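Local coordinates for peptidoglycan recognition protein-LC isoform LCx (Drosophila melanogaster, PDB 2F2L) that binds a monomeric anhydro-muropeptide of bacterial peptidoglycan through a domain of the N-acetylmuramoyl-L-alanine amidase family, probably for innate immune sensing, at residues C38-R41 and E42-S45. Numbering follows the deposited sequence.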
ATOM      1  N   CYS B  38     -11.323   7.984   3.758  1.00 20.23           N
ATOM      2  CA  CYS B  38     -11.613   8.373   5.114  1.00 20.72           C
ATOM      3  C   CYS B  38     -12.680   9.479   5.119  1.00 20.60           C
ATOM      4  O   CYS B  38     -12.802  10.225   4.145  1.00 20.29           O
ATOM      5  CB  CYS B  38     -10.312   8.828   5.783  1.00 21.16           C
ATOM      6  SG  CYS B  38      -9.480  10.234   4.970  1.00 25.37           S
ATOM      7  N   GLU B  39     -13.462   9.568   6.193  1.00 20.05           N
ATOM      8  CA  GLU B  39     -14.628  10.462   6.218  1.00 20.39           C
ATOM      9  C   GLU B  39     -14.717  11.330   7.464  1.00 19.71           C
ATOM     10  O   GLU B  39     -15.744  11.965   7.697  1.00 18.55           O
ATOM     11  CB  GLU B  39     -15.932   9.646   6.114  1.00 20.78           C
ATOM     12  CG  GLU B  39     -15.878   8.433   5.204  1.00 23.96           C
ATOM     13  CD  GLU B  39     -15.603   8.792   3.765  1.00 27.59           C
ATOM     14  OE1 GLU B  39     -15.680  10.001   3.437  1.00 29.58           O
ATOM     15  OE2 GLU B  39     -15.315   7.869   2.965  1.00 30.00           O
ATOM     16  N   SER B  40     -13.657  11.347   8.266  1.00 19.40           N
ATOM     17  CA  SER B  40     -13.660  12.079   9.526  1.00 19.28           C
ATOM     18  C   SER B  40     -12.245  12.490   9.900  1.00 19.07           C
ATOM     19  O   SER B  40     -11.288  11.888   9.440  1.00 18.17           O
ATOM     20  CB  SER B  40     -14.234  11.193  10.635  1.00 19.10           C
ATOM     21  OG  SER B  40     -13.393  10.075  10.888  1.00 18.05           O
ATOM     22  N   ARG B  41     -12.115  13.490  10.772  1.00 19.63           N
ATOM     23  CA  ARG B  41     -10.781  13.960  11.184  1.00 19.64           C
ATOM     24  C   ARG B  41      -9.928  12.824  11.801  1.00 19.76           C
ATOM     25  O   ARG B  41      -8.745  12.663  11.483  1.00 19.57           O
ATOM     26  CB  ARG B  41     -10.918  15.139  12.150  1.00 19.57           C
ATOM     27  CG  ARG B  41      -9.586  15.709  12.547  1.00 19.77           C
ATOM     28  CD  ARG B  41      -9.685  16.988  13.328  1.00 19.23           C
ATOM     29  NE  ARG B  41      -8.368  17.292  13.872  1.00 19.07           N
ATOM     30  CZ  ARG B  41      -7.971  18.464  14.370  1.00 18.10           C
ATOM     31  NH1 ARG B  41      -8.780  19.508  14.424  1.00 17.91           N
ATOM     32  NH2 ARG B  41      -6.723  18.580  14.812  1.00 17.73           N
ATOM     33  N   GLU B  42     -10.549  12.032  12.669  1.00 20.08           N
ATOM     34  CA  GLU B  42      -9.886  10.893  13.298  1.00 20.28           C
ATOM     35  C   GLU B  42      -9.350   9.861  12.278  1.00 19.82           C
ATOM     36  O   GLU B  42      -8.193   9.420  12.355  1.00 18.78           O
ATOM     37  CB  GLU B  42     -10.864  10.209  14.260  1.00 20.24           C
ATOM     38  CG  GLU B  42     -10.309   8.939  14.873  1.00 21.11           C
ATOM     39  CD  GLU B  42     -11.126   8.416  16.042  1.00 21.90           C
ATOM     40  OE1 GLU B  42     -12.327   8.101  15.848  1.00 25.20           O
ATOM     41  OE2 GLU B  42     -10.550   8.290  17.150  1.00 24.74           O
ATOM     42  N   VAL B  43     -10.198   9.450  11.347  1.00 19.77           N
ATOM     43  CA  VAL B  43      -9.784   8.425  10.387  1.00 20.24           C
ATOM     44  C   VAL B  43      -8.762   9.008   9.411  1.00 20.32           C
ATOM     45  O   VAL B  43      -7.753   8.364   9.154  1.00 20.21           O
ATOM     46  CB  VAL B  43     -10.961   7.764   9.653  1.00 20.45           C
ATOM     47  CG1 VAL B  43     -10.450   6.712   8.649  1.00 21.17           C
ATOM     48  CG2 VAL B  43     -11.879   7.078  10.645  1.00 20.35           C
ATOM     49  N   CYS B  44      -8.985  10.233   8.908  1.00 20.24           N
ATOM     50  CA  CYS B  44      -8.059  10.829   7.931  1.00 20.11           C
ATOM     51  C   CYS B  44      -6.696  11.117   8.547  1.00 19.72           C
ATOM     52  O   CYS B  44      -5.674  10.969   7.877  1.00 19.95           O
ATOM     53  CB  CYS B  44      -8.644  12.097   7.295  1.00 20.55           C
ATOM     54  SG  CYS B  44     -10.093  11.769   6.237  1.00 23.66           S
ATOM     55  N   SER B  45      -6.677  11.503   9.820  1.00 19.42           N
ATOM     56  CA  SER B  45      -5.423  11.732  10.528  1.00 19.12           C
ATOM     57  C   SER B  45      -4.653  10.424  10.627  1.00 18.96           C
ATOM     58  O   SER B  45      -3.440  10.394  10.445  1.00 18.84           O
ATOM     59  CB  SER B  45      -5.678  12.304  11.923  1.00 19.46           C
ATOM     60  OG  SER B  45      -6.288  13.591  11.867  1.00 19.19           O
TER
HETATM   61  O   HOH W   1      -6.143  15.113  14.070  1.00 30.77           O
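An N-cap reinforced by a disulfide starts helix 41-58, with Ser40 at the cap and Cys38 joined to Cys44 in the first turn. The SG atoms of Cys38 and Cys44 are bonded at 2.1 Å, which ties the loop covalently to the helix it precedes; the dihedral of 102° is near the right angle a relaxed disulfide prefers. Beside this bridge, CG1 of Val43 packs on Cys38 CB at 3.6 Å. The first amide N-H groups of a helix lack an acceptor within it, and Ser40 supplies one: a chi1 of 65° folds its OG back over its own backbone, where it accepts from Val43 N at 3.3 Å; CG2 of Val43 lies alongside the same oxygen. Ser40 O takes the first helical bond, from Cys44 N at 2.9 Å, almost straight at the hydrogen (169°). One residue on, two groups of Ser45 grip Arg41 O from opposite faces of its carbonyl plane: the backbone N at 2.9 Å and OG at 2.7 Å. A water donates to that OG and accepts from Arg41 NE in the guanidinium plane, at the end of an extended side chain whose NH2 bonds to Glu8 O. The disulfide holds the loop leading from strand 25-32 into the helix, with Cys44 and Ser45 resting on Tyr77 of strand 76-78 and Cys38 on Ile102, just past strand 97-101.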